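Local coordinates for protease (PDB 5EUF), which probably acts as a zinc-dependent M16-family protease, a virulence factor that cleaves the junctional adhesion molecule JAM-A and weakens the gastric epithelial barrier, at residues 149-159 with 229-240. Residues are numbered along the deposited sequence; the frame is centred on the assembly and turned at random.
Sequences RFFNTAYVYHP and MKEPKQDGARTA
Glu231 OE2 accepts a hydrogen bond from Tyr157 N and also faces Val156 N, just past the end of helix 142-154. The modelled distance to Val156 N is too short to trust. In this M16 peptidase fold, helix 142-154 and the residues that follow it pack against the loop leading into strand 238-243, outermost in its own chain's five-stranded sheet. The bond from Tyr157 N to Glu231 OE2 is 2.8 Å long and meets the oxygen on its anti side, 25° out of the carboxylate plane. The bend of Glu231 at chi2 (-72°) carries the carboxylate to these amides. Glu231 CG lies 3.3 Å from Tyr155 CD1, at the edge of the ring and near its plane.

Ala154 O is close to Arg238 NH1, but the angle is too poor for a hydrogen bond; Lys257 NZ supplies one, and also bonds Gln234 OE1. CG of Gln234 lies over one face of the Arg238 guanidinium. Thr153 OG1 bonds back to Arg149 O (2.8 Å). Its CG2, anti to the backbone N, rests on Arg238 CB.

The Tyr155 hydroxyl is bonded to Glu308 O, and His158 NE2 to Asp307 OD2. Strand 238-240 also pairs antiparallel with a strand of the second subunit, whose Phe167 stacks on Tyr157. Across the contact, Met229 CB sits over one face of the Tyr157 ring, 3.7 Å from its centroid.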
# COMPACT_ATOMS: atom_id res chain seq x y z
N ARG B 149 4.97 -9.58 -6.05
CA ARG B 149 4.89 -8.40 -6.91
C ARG B 149 3.56 -8.31 -7.66
O ARG B 149 3.14 -7.22 -8.05
CB ARG B 149 6.05 -8.38 -7.91
CG ARG B 149 7.43 -8.19 -7.29
CD ARG B 149 7.62 -6.80 -6.70
NE ARG B 149 7.59 -5.75 -7.71
CZ ARG B 149 6.54 -4.95 -7.94
NH1 ARG B 149 5.44 -5.08 -7.22
NH2 ARG B 149 6.60 -4.02 -8.89
N PHE B 150 2.90 -9.45 -7.85
CA PHE B 150 1.60 -9.44 -8.51
C PHE B 150 0.57 -8.74 -7.64
O PHE B 150 -0.13 -7.83 -8.10
CB PHE B 150 1.13 -10.86 -8.84
CG PHE B 150 -0.28 -10.91 -9.39
CD1 PHE B 150 -0.52 -10.70 -10.74
CD2 PHE B 150 -1.36 -11.15 -8.55
CE1 PHE B 150 -1.81 -10.74 -11.24
CE2 PHE B 150 -2.65 -11.19 -9.05
CZ PHE B 150 -2.88 -10.98 -10.39
N PHE B 151 0.46 -9.17 -6.39
CA PHE B 151 -0.54 -8.62 -5.49
C PHE B 151 -0.27 -7.15 -5.17
O PHE B 151 -1.19 -6.39 -4.89
CB PHE B 151 -0.62 -9.45 -4.21
CG PHE B 151 -1.40 -10.73 -4.36
CD1 PHE B 151 -2.78 -10.73 -4.28
CD2 PHE B 151 -0.75 -11.93 -4.60
CE1 PHE B 151 -3.50 -11.90 -4.43
CE2 PHE B 151 -1.46 -13.11 -4.75
CZ PHE B 151 -2.84 -13.09 -4.67
N ASN B 152 1.00 -6.75 -5.24
CA ASN B 152 1.36 -5.34 -5.13
C ASN B 152 0.72 -4.53 -6.25
O ASN B 152 0.34 -3.37 -6.06
CB ASN B 152 2.87 -5.15 -5.16
CG ASN B 152 3.57 -5.74 -3.95
OD1 ASN B 152 4.76 -6.04 -4.00
ND2 ASN B 152 2.83 -5.89 -2.86
N THR B 153 0.62 -5.14 -7.42
CA THR B 153 0.11 -4.47 -8.61
C THR B 153 -1.41 -4.54 -8.70
O THR B 153 -2.08 -3.53 -8.93
CB THR B 153 0.71 -5.07 -9.90
OG1 THR B 153 2.13 -5.19 -9.75
CG2 THR B 153 0.40 -4.20 -11.10
N ALA B 154 -1.95 -5.73 -8.50
CA ALA B 154 -3.38 -5.98 -8.65
C ALA B 154 -4.21 -5.22 -7.62
O ALA B 154 -5.30 -4.73 -7.92
CB ALA B 154 -3.67 -7.47 -8.56
N TYR B 155 -3.70 -5.14 -6.40
CA TYR B 155 -4.36 -4.42 -5.32
C TYR B 155 -3.54 -3.21 -4.89
O TYR B 155 -2.31 -3.27 -4.83
CB TYR B 155 -4.61 -5.33 -4.11
CG TYR B 155 -5.54 -6.49 -4.36
CD1 TYR B 155 -6.92 -6.35 -4.21
CD2 TYR B 155 -5.05 -7.74 -4.73
CE1 TYR B 155 -7.78 -7.41 -4.42
CE2 TYR B 155 -5.91 -8.81 -4.95
CZ TYR B 155 -7.27 -8.64 -4.79
OH TYR B 155 -8.12 -9.70 -5.01
N VAL B 156 -4.22 -2.11 -4.59
CA VAL B 156 -3.55 -0.86 -4.28
C VAL B 156 -3.83 -0.43 -2.84
O VAL B 156 -2.97 0.13 -2.16
CB VAL B 156 -3.98 0.26 -5.24
CG1 VAL B 156 -3.33 1.58 -4.89
CG2 VAL B 156 -3.66 -0.13 -6.68
N TYR B 157 -5.04 -0.73 -2.37
CA TYR B 157 -5.51 -0.20 -1.11
C TYR B 157 -5.83 -1.30 -0.11
O TYR B 157 -5.40 -1.25 1.05
CB TYR B 157 -6.74 0.67 -1.36
CG TYR B 157 -7.30 1.34 -0.13
CD1 TYR B 157 -6.46 1.94 0.80
CD2 TYR B 157 -8.67 1.40 0.08
CE1 TYR B 157 -6.97 2.56 1.92
CE2 TYR B 157 -9.19 2.03 1.20
CZ TYR B 157 -8.33 2.60 2.11
OH TYR B 157 -8.85 3.22 3.23
N HIS B 158 -6.57 -2.31 -0.55
CA HIS B 158 -6.94 -3.44 0.29
C HIS B 158 -5.70 -4.20 0.74
O HIS B 158 -4.71 -4.26 0.01
CB HIS B 158 -7.90 -4.36 -0.47
CG HIS B 158 -8.50 -5.44 0.37
ND1 HIS B 158 -7.98 -6.72 0.42
CD2 HIS B 158 -9.58 -5.44 1.20
CE1 HIS B 158 -8.71 -7.46 1.23
NE2 HIS B 158 -9.68 -6.71 1.72
N PRO B 159 -5.73 -4.77 1.96
CA PRO B 159 -4.60 -5.54 2.50
C PRO B 159 -4.11 -6.69 1.61
O PRO B 159 -3.04 -7.23 1.87
CB PRO B 159 -5.17 -6.09 3.81
CG PRO B 159 -6.11 -5.05 4.25
CD PRO B 159 -6.75 -4.51 2.99
N MSE B 229 -10.79 -1.05 4.40
CA MSE B 229 -10.10 -0.62 3.20
C MSE B 229 -10.50 -1.43 1.97
O MSE B 229 -9.77 -2.32 1.53
CB MSE B 229 -8.59 -0.70 3.40
CG MSE B 229 -8.06 0.23 4.49
SE MSE B 229 -6.94 -0.67 5.79
CE MSE B 229 -8.22 -1.99 6.44
N LYS B 230 -11.67 -1.13 1.42
CA LYS B 230 -12.16 -1.85 0.25
C LYS B 230 -11.46 -1.39 -1.02
O LYS B 230 -11.35 -0.19 -1.28
CB LYS B 230 -13.67 -1.69 0.10
CG LYS B 230 -14.24 -2.45 -1.09
CD LYS B 230 -15.75 -2.35 -1.16
CE LYS B 230 -16.30 -3.21 -2.30
NZ LYS B 230 -17.78 -3.10 -2.42
N GLU B 231 -10.97 -2.35 -1.80
CA GLU B 231 -10.34 -2.05 -3.08
C GLU B 231 -11.33 -1.40 -4.03
O GLU B 231 -12.39 -1.96 -4.31
CB GLU B 231 -9.77 -3.31 -3.72
CG GLU B 231 -8.26 -3.35 -3.74
CD GLU B 231 -7.66 -2.40 -4.74
OE1 GLU B 231 -8.29 -2.14 -5.78
OE2 GLU B 231 -6.54 -1.90 -4.47
N PRO B 232 -10.99 -0.20 -4.53
CA PRO B 232 -11.80 0.42 -5.57
C PRO B 232 -11.88 -0.48 -6.79
O PRO B 232 -10.93 -1.23 -7.04
CB PRO B 232 -11.05 1.72 -5.88
CG PRO B 232 -10.24 1.99 -4.65
CD PRO B 232 -9.86 0.65 -4.12
N LYS B 233 -12.99 -0.44 -7.52
CA LYS B 233 -13.13 -1.24 -8.73
C LYS B 233 -11.99 -0.94 -9.69
O LYS B 233 -11.67 0.23 -9.93
CB LYS B 233 -14.48 -0.97 -9.42
N GLN B 234 -11.36 -1.98 -10.20
CA GLN B 234 -10.23 -1.82 -11.11
C GLN B 234 -10.69 -1.11 -12.38
O GLN B 234 -11.60 -1.57 -13.07
CB GLN B 234 -9.58 -3.16 -11.44
CG GLN B 234 -8.26 -3.04 -12.17
CD GLN B 234 -7.39 -4.28 -12.03
OE1 GLN B 234 -7.50 -5.01 -11.04
NE2 GLN B 234 -6.53 -4.51 -13.01
N ASP B 235 -10.05 0.01 -12.68
CA ASP B 235 -10.50 0.91 -13.73
C ASP B 235 -9.69 0.76 -15.02
O ASP B 235 -9.62 1.68 -15.83
CB ASP B 235 -10.42 2.36 -13.23
CG ASP B 235 -9.24 2.59 -12.30
OD1 ASP B 235 -8.21 1.89 -12.44
OD2 ASP B 235 -9.34 3.46 -11.41
N GLY B 236 -9.07 -0.40 -15.20
CA GLY B 236 -8.23 -0.64 -16.36
C GLY B 236 -7.00 -1.48 -16.05
O GLY B 236 -6.68 -1.75 -14.89
N ALA B 237 -6.31 -1.89 -17.11
CA ALA B 237 -5.19 -2.83 -17.00
C ALA B 237 -4.04 -2.28 -16.16
O ALA B 237 -3.73 -1.10 -16.21
CB ALA B 237 -4.69 -3.20 -18.39
N ARG B 238 -3.41 -3.17 -15.40
CA ARG B 238 -2.23 -2.81 -14.60
C ARG B 238 -1.08 -3.76 -14.92
O ARG B 238 -1.26 -4.97 -14.89
CB ARG B 238 -2.56 -2.84 -13.11
CG ARG B 238 -3.72 -1.94 -12.71
CD ARG B 238 -4.10 -2.11 -11.25
NE ARG B 238 -5.30 -1.34 -10.92
CZ ARG B 238 -5.91 -1.37 -9.74
NH1 ARG B 238 -5.44 -2.12 -8.76
NH2 ARG B 238 -7.00 -0.63 -9.54
N THR B 239 0.08 -3.20 -15.23
CA THR B 239 1.26 -4.03 -15.51
C THR B 239 2.48 -3.62 -14.70
O THR B 239 2.57 -2.50 -14.19
CB THR B 239 1.65 -3.99 -17.01
OG1 THR B 239 2.24 -2.72 -17.31
CG2 THR B 239 0.45 -4.24 -17.90
N ALA B 240 3.42 -4.55 -14.59
CA ALA B 240 4.67 -4.33 -13.89
C ALA B 240 5.71 -5.33 -14.37
O ALA B 240 5.43 -6.53 -14.48
CB ALA B 240 4.47 -4.43 -12.39